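Side-chain contacts in CDA peptide synthetase I (Streptomyces coelicolor, PDB 5DU9), which belongs to the peptide synthetases and is represented here by its condensation domain, a fold of the CoA-dependent acyltransferase clan with a ligand pocket: residues A[32-37]-A[164-169]; A[55-58]-A[63-66]; A[135-140]-A[157-162]. The protein carries 1 engineered substitution. All coordinates share one frame; numbering follows the deposited sequence.

How the interactions relate
All three contacts lie in the condensation domain, and interaction 3 is the one that reaches the ligand (2S)-2-amino-N-butyl-propanamide, through H158. Interaction 1 lies beside it, with centres about 8 Å apart: O of Y32 stands 2.8 Å from N of H158, a probable hydrogen bond, and CG2 of T34 packs 3.7 Å from CD2 of H158. The side chain of T34 is itself about 6 Å from the ligand between nearest atoms. Interaction 2, about 14 Å from interaction 1 and 9 Å from interaction 3 between centres, is more peripheral. L63 ties it to both, its CD1 lying 3.8 Å from CD1 of F169 and its CD2 3.8 Å from CG1 of I161.

Interaction 1: A[32-37]-A[164-169]; sequences YRTGSC and TSMALF
Helix 163-182 packs on a sheet of the condensation domain through M166, which reaches strand 33-40 at T34, G35 and S36. Helix and strand segments run at 45° to each other with their axes 9.9 Å apart, a gap that the thioether spans. Beyond CG the M166 chain is fully extended, chi2 178° and chi3 180°, so that sulfur and methyl lie one after the other along the strand. SD meets S36, 3.3 Å from OG and 3.6 Å from CB; the hydroxyl comes from over the C-S-C plane of the thioether rather than along either C-S bond. CE continues past the sulfur and rests on the main-chain atoms of G35, 4.0 Å from its C, ending 4.2 Å from OG1 of T34. The polar partner of OG of S36 is the hydroxyl of Y170, one helical turn beyond M166. M382 of strand 379-384 touches both S36 and M166. Helix and strand are thus joined by the apolar thioether of M166 and also by the S36–Y170 hydroxyl pair, which accounts for the polar end of the serine.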
loop_
_atom_site.group_PDB
_atom_site.type_symbol
_atom_site.label_atom_id
_atom_site.label_comp_id
_atom_site.label_asym_id
_atom_site.label_seq_id
_atom_site.Cartn_x
_atom_site.Cartn_y
_atom_site.Cartn_z
ATOM N N TYR A 32 -8.876 -0.775 -9.621
ATOM C CA TYR A 32 -8.726 -0.540 -8.185
ATOM C C TYR A 32 -8.809 -1.846 -7.389
ATOM O O TYR A 32 -9.025 -1.832 -6.175
ATOM C CB TYR A 32 -9.764 0.490 -7.713
ATOM C CG TYR A 32 -9.328 1.893 -8.079
ATOM C CD1 TYR A 32 -9.614 2.427 -9.331
ATOM C CD2 TYR A 32 -8.588 2.663 -7.195
ATOM C CE1 TYR A 32 -9.189 3.695 -9.682
ATOM C CE2 TYR A 32 -8.160 3.932 -7.538
ATOM C CZ TYR A 32 -8.465 4.445 -8.777
ATOM O OH TYR A 32 -8.033 5.708 -9.117
ATOM N N ARG A 33 -8.603 -2.971 -8.072
ATOM C CA ARG A 33 -8.326 -4.237 -7.392
ATOM C C ARG A 33 -6.885 -4.236 -6.909
ATOM O O ARG A 33 -5.958 -4.025 -7.696
ATOM C CB ARG A 33 -8.539 -5.445 -8.309
ATOM C CG ARG A 33 -9.976 -5.720 -8.752
ATOM C CD ARG A 33 -10.866 -6.223 -7.623
ATOM N NE ARG A 33 -10.260 -7.293 -6.825
ATOM C CZ ARG A 33 -10.496 -8.597 -6.967
ATOM N NH1 ARG A 33 -11.333 -9.056 -7.893
ATOM N NH2 ARG A 33 -9.890 -9.458 -6.162
ATOM N N THR A 34 -6.702 -4.480 -5.616
ATOM C CA THR A 34 -5.375 -4.540 -5.017
ATOM C C THR A 34 -5.221 -5.857 -4.281
ATOM O O THR A 34 -6.181 -6.615 -4.139
ATOM C CB THR A 34 -5.147 -3.369 -4.052
ATOM O OG1 THR A 34 -6.197 -3.344 -3.079
ATOM C CG2 THR A 34 -5.146 -2.058 -4.806
ATOM N N GLY A 35 -4.015 -6.146 -3.817
ATOM C CA GLY A 35 -3.811 -7.394 -3.116
ATOM C C GLY A 35 -2.456 -7.561 -2.476
ATOM O O GLY A 35 -1.506 -6.826 -2.752
ATOM N N SER A 36 -2.388 -8.555 -1.600
ATOM C CA SER A 36 -1.142 -8.965 -0.979
ATOM C C SER A 36 -1.275 -10.444 -0.683
ATOM O O SER A 36 -2.330 -11.031 -0.921
ATOM C CB SER A 36 -0.862 -8.180 0.300
ATOM O OG SER A 36 -1.838 -8.473 1.286
ATOM N N CYS A 37 -0.220 -11.048 -0.157
ATOM C CA CYS A 37 -0.308 -12.432 0.279
ATOM C C CYS A 37 0.636 -12.693 1.439
ATOM O O CYS A 37 1.507 -11.875 1.727
ATOM C CB CYS A 37 -0.003 -13.388 -0.876
ATOM S SG CYS A 37 1.695 -13.325 -1.493
ATOM N N THR A 164 -2.489 -0.664 5.604
ATOM C CA THR A 164 -2.556 -0.823 7.047
ATOM C C THR A 164 -3.567 -1.903 7.419
ATOM O O THR A 164 -3.330 -2.711 8.317
ATOM C CB THR A 164 -2.940 0.506 7.730
ATOM O OG1 THR A 164 -1.905 1.468 7.502
ATOM C CG2 THR A 164 -3.139 0.333 9.235
ATOM N N SER A 165 -4.694 -1.915 6.715
ATOM C CA SER A 165 -5.788 -2.812 7.060
ATOM C C SER A 165 -5.510 -4.250 6.645
ATOM O O SER A 165 -6.061 -5.176 7.228
ATOM C CB SER A 165 -7.083 -2.323 6.423
ATOM O OG SER A 165 -7.420 -1.041 6.929
ATOM N N MET A 166 -4.661 -4.442 5.642
ATOM C CA MET A 166 -4.227 -5.791 5.280
ATOM C C MET A 166 -3.548 -6.443 6.482
ATOM O O MET A 166 -3.820 -7.598 6.820
ATOM C CB MET A 166 -3.278 -5.759 4.083
ATOM C CG MET A 166 -3.951 -5.358 2.782
ATOM S SD MET A 166 -2.777 -5.285 1.424
ATOM C CE MET A 166 -3.851 -4.808 0.066
ATOM N N ALA A 167 -2.677 -5.683 7.135
ATOM C CA ALA A 167 -1.975 -6.173 8.313
ATOM C C ALA A 167 -2.948 -6.450 9.458
ATOM O O ALA A 167 -2.820 -7.450 10.159
ATOM C CB ALA A 167 -0.909 -5.174 8.749
ATOM N N LEU A 168 -3.925 -5.565 9.646
ATOM C CA LEU A 168 -4.924 -5.767 10.694
ATOM C C LEU A 168 -5.692 -7.060 10.446
ATOM O O LEU A 168 -5.967 -7.826 11.374
ATOM C CB LEU A 168 -5.899 -4.591 10.768
ATOM C CG LEU A 168 -5.364 -3.260 11.299
ATOM C CD1 LEU A 168 -6.418 -2.178 11.121
ATOM C CD2 LEU A 168 -4.955 -3.365 12.758
ATOM N N PHE A 169 -6.031 -7.296 9.184
ATOM C CA PHE A 169 -6.753 -8.500 8.802
ATOM C C PHE A 169 -5.951 -9.766 9.095
ATOM O O PHE A 169 -6.455 -10.694 9.730
ATOM C CB PHE A 169 -7.115 -8.465 7.317
ATOM C CG PHE A 169 -7.588 -9.788 6.789
ATOM C CD1 PHE A 169 -8.895 -10.192 6.979
ATOM C CD2 PHE A 169 -6.719 -10.636 6.123
ATOM C CE1 PHE A 169 -9.332 -11.416 6.508
ATOM C CE2 PHE A 169 -7.149 -11.862 5.647
ATOM C CZ PHE A 169 -8.458 -12.250 5.839
#

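Interaction 2: A[55-58]-A[63-66]; sequences LTVA and LCSR
Next to C64, whose sulfur meets V57, the hydroxyl of S65 is gripped by two groups: OG is hydrogen-bonded to O of E61, in the turn between helix 46-58 and strand 65-69, and to NH1 of R77. The first bond holds the start of the strand close to the chain that leads into it, where L63 and C64 fold back on the last turn of the helix in a helix-turn-strand connection; the second ties S65 to the partner strand 75-79. CA of V57 and CA of L63 are 5.9 Å apart.

The shortest approach across the contact is that of SG of C64 to O of V57, at 3.2 Å. The angle CB-SG...O is about 143°, much wider than a thiol hydrogen on sulfur would prefer, so the oxygen sits nearer the extension of the CB-SG bond than to the expected S-H direction. The same sulfur rests 3.8 Å from CG1 of V57 and 4.2 Å from CA of A58, which places it against the side chain, carbonyl and next residue of the helix end together. V57 turns CG1 anti to its backbone N, chi1 170°, which carries this branch over the returning chain. There CG1 packs 4.2 Å from CB of L63 and 3.9 Å from O of L63, touching the leucine near its backbone, while its two methyls face F169 and I161. Beyond the two segments C64 also touches Y79, P82 and T99, and its backbone is hydrogen-bonded to that of C80.

No hydrogen bond crosses between the two segments. The helix end and the returning chain are joined by apolar packing on CG1 of V57 and by the close approach of SG to the carbonyl, whose wide angle is more consistent with a chalcogen-type sulfur-carbonyl contact than with an S-H...O hydrogen bond.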
loop_
_atom_site.group_PDB
_atom_site.type_symbol
_atom_site.label_atom_id
_atom_site.label_comp_id
_atom_site.label_asym_id
_atom_site.label_seq_id
_atom_site.Cartn_x
_atom_site.Cartn_y
_atom_site.Cartn_z
ATOM N N LEU A 55 -15.293 -16.088 10.773
ATOM C CA LEU A 55 -15.341 -15.335 12.023
ATOM C C LEU A 55 -14.651 -13.986 11.871
ATOM O O LEU A 55 -15.108 -12.977 12.405
ATOM C CB LEU A 55 -14.683 -16.124 13.154
ATOM C CG LEU A 55 -15.382 -17.413 13.592
ATOM C CD1 LEU A 55 -14.493 -18.190 14.551
ATOM C CD2 LEU A 55 -16.721 -17.106 14.238
ATOM N N THR A 56 -13.543 -13.977 11.139
ATOM C CA THR A 56 -12.765 -12.762 10.957
ATOM C C THR A 56 -13.548 -11.745 10.141
ATOM O O THR A 56 -13.645 -10.577 10.519
ATOM C CB THR A 56 -11.422 -13.056 10.265
ATOM O OG1 THR A 56 -10.627 -13.900 11.109
ATOM C CG2 THR A 56 -10.658 -11.769 9.991
ATOM N N VAL A 57 -14.100 -12.186 9.015
ATOM C CA VAL A 57 -14.881 -11.300 8.164
ATOM C C VAL A 57 -16.076 -10.753 8.943
ATOM O O VAL A 57 -16.336 -9.552 8.925
ATOM C CB VAL A 57 -15.356 -12.021 6.881
ATOM C CG1 VAL A 57 -16.368 -11.175 6.114
ATOM C CG2 VAL A 57 -14.166 -12.336 5.989
ATOM N N ALA A 58 -16.779 -11.634 9.647
ATOM C CA ALA A 58 -17.960 -11.242 10.413
ATOM C C ALA A 58 -17.665 -10.092 11.380
ATOM O O ALA A 58 -18.540 -9.273 11.662
ATOM C CB ALA A 58 -18.508 -12.437 11.176
ATOM N N LEU A 63 -15.185 -5.348 5.479
ATOM C CA LEU A 63 -15.240 -6.534 4.631
ATOM C C LEU A 63 -16.655 -7.087 4.515
ATOM O O LEU A 63 -16.871 -8.074 3.811
ATOM C CB LEU A 63 -14.303 -7.622 5.163
ATOM C CG LEU A 63 -12.804 -7.342 5.029
ATOM C CD1 LEU A 63 -12.008 -8.441 5.723
ATOM C CD2 LEU A 63 -12.389 -7.227 3.569
ATOM N N CYS A 64 -17.605 -6.458 5.208
ATOM C CA CYS A 64 -19.018 -6.828 5.129
ATOM C C CYS A 64 -19.840 -5.714 4.506
ATOM O O CYS A 64 -21.061 -5.683 4.653
ATOM C CB CYS A 64 -19.581 -7.138 6.517
ATOM S SG CYS A 64 -18.869 -8.562 7.319
ATOM N N SER A 65 -19.170 -4.794 3.823
ATOM C CA SER A 65 -19.822 -3.585 3.353
ATOM C C SER A 65 -20.026 -3.578 1.846
ATOM O O SER A 65 -19.290 -4.221 1.096
ATOM C CB SER A 65 -19.011 -2.357 3.765
ATOM O OG SER A 65 -19.054 -2.168 5.169
ATOM N N ARG A 66 -21.054 -2.853 1.420
ATOM C CA ARG A 66 -21.251 -2.537 0.015
ATOM C C ARG A 66 -21.480 -1.042 -0.111
ATOM O O ARG A 66 -21.631 -0.345 0.897
ATOM C CB ARG A 66 -22.424 -3.316 -0.563
ATOM C CG ARG A 66 -23.765 -3.003 0.072
ATOM C CD ARG A 66 -24.794 -3.966 -0.464
ATOM N NE ARG A 66 -26.164 -3.595 -0.134
ATOM C CZ ARG A 66 -27.206 -3.789 -0.939
ATOM N NH1 ARG A 66 -27.039 -4.338 -2.136
ATOM N NH2 ARG A 66 -28.419 -3.427 -0.552
#

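Interaction 3: A[135-140]-A[157-162]. With UM2 ((2S)-2-amino-N-butyl-propanamide), chain E.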
loop_
_atom_site.group_PDB
_atom_site.type_symbol
_atom_site.label_atom_id
_atom_site.label_comp_id
_atom_site.label_asym_id
_atom_site.label_seq_id
_atom_site.Cartn_x
_atom_site.Cartn_y
_atom_site.Cartn_z
ATOM N N PRO A 135 -22.014 -6.976 -1.424
ATOM C CA PRO A 135 -21.180 -6.914 -0.220
ATOM C C PRO A 135 -20.091 -7.986 -0.180
ATOM O O PRO A 135 -20.256 -9.056 -0.759
ATOM C CB PRO A 135 -22.186 -7.119 0.914
ATOM C CG PRO A 135 -23.286 -7.900 0.303
ATOM C CD PRO A 135 -23.383 -7.433 -1.121
ATOM N N GLY A 136 -18.990 -7.689 0.499
ATOM C CA GLY A 136 -17.878 -8.619 0.603
ATOM C C GLY A 136 -16.919 -8.435 -0.553
ATOM O O GLY A 136 -16.764 -9.310 -1.405
ATOM N N LEU A 137 -16.267 -7.283 -0.569
ATOM C CA LEU A 137 -15.446 -6.881 -1.701
ATOM C C LEU A 137 -14.024 -7.394 -1.543
ATOM O O LEU A 137 -13.057 -6.632 -1.551
ATOM C CB LEU A 137 -15.476 -5.364 -1.845
ATOM C CG LEU A 137 -16.868 -4.878 -2.262
ATOM C CD1 LEU A 137 -17.101 -3.430 -1.875
ATOM C CD2 LEU A 137 -17.067 -5.065 -3.759
ATOM N N SER A 138 -13.908 -8.706 -1.394
ATOM C CA SER A 138 -12.604 -9.331 -1.281
ATOM C C SER A 138 -12.631 -10.737 -1.853
ATOM O O SER A 138 -13.697 -11.296 -2.134
ATOM C CB SER A 138 -12.137 -9.350 0.177
ATOM O OG SER A 138 -12.987 -10.143 0.985
ATOM N N SER A 139 -11.436 -11.290 -2.027
ATOM C CA SER A 139 -11.244 -12.606 -2.609
ATOM C C SER A 139 -10.123 -13.290 -1.838
ATOM O O SER A 139 -9.061 -12.704 -1.645
ATOM C CB SER A 139 -10.904 -12.488 -4.096
ATOM O OG SER A 139 -10.721 -13.758 -4.694
ATOM N N HIS A 140 -10.371 -14.519 -1.393
ATOM C CA HIS A 140 -9.446 -15.222 -0.510
ATOM C C HIS A 140 -9.105 -16.597 -1.052
ATOM O O HIS A 140 -9.991 -17.363 -1.432
ATOM C CB HIS A 140 -10.047 -15.358 0.889
ATOM C CG HIS A 140 -10.453 -14.055 1.501
ATOM N ND1 HIS A 140 -9.751 -13.466 2.532
ATOM C CD2 HIS A 140 -11.485 -13.223 1.225
ATOM C CE1 HIS A 140 -10.337 -12.331 2.866
ATOM N NE2 HIS A 140 -11.388 -12.158 2.088
ATOM N N HIS A 157 -11.032 -4.970 -3.148
ATOM C CA HIS A 157 -11.251 -3.699 -3.807
ATOM C C HIS A 157 -10.633 -2.643 -2.911
ATOM O O HIS A 157 -10.833 -2.670 -1.701
ATOM C CB HIS A 157 -12.730 -3.416 -4.031
ATOM C CG HIS A 157 -12.975 -2.337 -5.034
ATOM N ND1 HIS A 157 -12.634 -1.021 -4.807
ATOM C CD2 HIS A 157 -13.504 -2.382 -6.279
ATOM C CE1 HIS A 157 -12.953 -0.299 -5.868
ATOM N NE2 HIS A 157 -13.477 -1.102 -6.776
ATOM N N HIS A 158 -9.867 -1.727 -3.493
ATOM C CA HIS A 158 -9.177 -0.718 -2.702
ATOM C C HIS A 158 -10.142 0.108 -1.841
ATOM O O HIS A 158 -9.739 0.670 -0.821
ATOM C CB HIS A 158 -8.357 0.200 -3.619
ATOM C CG HIS A 158 -7.153 0.795 -2.957
ATOM N ND1 HIS A 158 -7.035 0.907 -1.588
ATOM C CD2 HIS A 158 -6.004 1.288 -3.475
ATOM C CE1 HIS A 158 -5.869 1.456 -1.293
ATOM N NE2 HIS A 158 -5.226 1.699 -2.421
ATOM N N ILE A 159 -11.415 0.166 -2.223
ATOM C CA ILE A 159 -12.363 0.989 -1.481
ATOM C C ILE A 159 -12.646 0.445 -0.076
ATOM O O ILE A 159 -13.124 1.192 0.770
ATOM C CB ILE A 159 -13.707 1.157 -2.249
ATOM C CG1 ILE A 159 -14.440 2.410 -1.759
ATOM C CG2 ILE A 159 -14.589 -0.085 -2.123
ATOM C CD1 ILE A 159 -15.596 2.848 -2.647
ATOM N N VAL A 160 -12.348 -0.831 0.189
ATOM C CA VAL A 160 -12.630 -1.397 1.515
ATOM C C VAL A 160 -11.372 -1.663 2.357
ATOM O O VAL A 160 -11.466 -1.756 3.581
ATOM C CB VAL A 160 -13.444 -2.722 1.429
ATOM C CG1 VAL A 160 -14.861 -2.445 0.934
ATOM C CG2 VAL A 160 -12.758 -3.756 0.556
ATOM N N ILE A 161 -10.213 -1.780 1.717
ATOM C CA ILE A 161 -8.989 -2.184 2.421
ATOM C C ILE A 161 -7.758 -1.458 1.895
ATOM O O ILE A 161 -7.476 -1.498 0.692
ATOM C CB ILE A 161 -8.759 -3.718 2.303
ATOM C CG1 ILE A 161 -9.792 -4.495 3.134
ATOM C CG2 ILE A 161 -7.337 -4.115 2.729
ATOM C CD1 ILE A 161 -9.654 -4.342 4.642
ATOM N N ASP A 162 -7.041 -0.798 2.801
ATOM C CA ASP A 162 -5.743 -0.201 2.493
ATOM C C ASP A 162 -4.606 -1.049 3.073
ATOM O O ASP A 162 -4.840 -2.097 3.673
ATOM C CB ASP A 162 -5.665 1.243 3.010
ATOM C CG ASP A 162 -6.015 1.377 4.485
ATOM O OD1 ASP A 162 -5.799 0.421 5.259
ATOM O OD2 ASP A 162 -6.487 2.470 4.872
HETATM C CCH UM2 E . -7.423 8.986 -3.948
HETATM C CCI UM2 E . -7.488 7.637 -3.254
HETATM C CCJ UM2 E . -7.213 6.468 -4.204
HETATM C CCK UM2 E . -5.722 6.231 -4.447
HETATM N NCL UM2 E . -5.067 5.432 -3.420
HETATM C CCM UM2 E . -4.182 4.479 -3.722
HETATM O OCN UM2 E . -4.182 3.881 -4.787
HETATM C CCO UM2 E . -3.132 4.176 -2.690
HETATM C CCP UM2 E . -1.936 5.099 -2.900
HETATM N NCQ UM2 E . -2.670 2.781 -2.833
#
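An inverse gamma turn centred on L137 presents its carbonyl to H157, the first residue of the HHxxxDG signature of condensation domains. N of H157 donates to O of L137 over 3.1 Å, nearly straight at 163°, with the donor tilted 31° from the carbonyl plane. Within the turn, the bond from N of S138 to O of G136 is weak. The L137 side chain then packs on the signature loop: CD1 lies 3.7 Å from CG1 of V160, whose side chain it crosses at about a right angle, and 4.2 Å from CG2 of I159. CG2 of V160 comes up beside the carbonyl instead, 3.6 Å from O of L137. F67 touches all three aliphatic side chains, completing a small apolar cluster.

Behind this packing the histidines are held partly by the loop's own backbone. ND1 of H157 accepts the backbone N-H of I159 in the ring plane at 3.1 Å, while NE2 is bonded to Q23, so both ring nitrogens fix its rotation. D162 caps the following helix and forms a salt bridge with R297. H158 points its CB away from L137 and belongs to the ligand pocket; ND1 has a weak bond to O of I161. At the other ring nitrogen, in the ring plane, NE2 receives a 2.8 Å hydrogen bond from NCQ of (2S)-2-amino-N-butyl-propanamide.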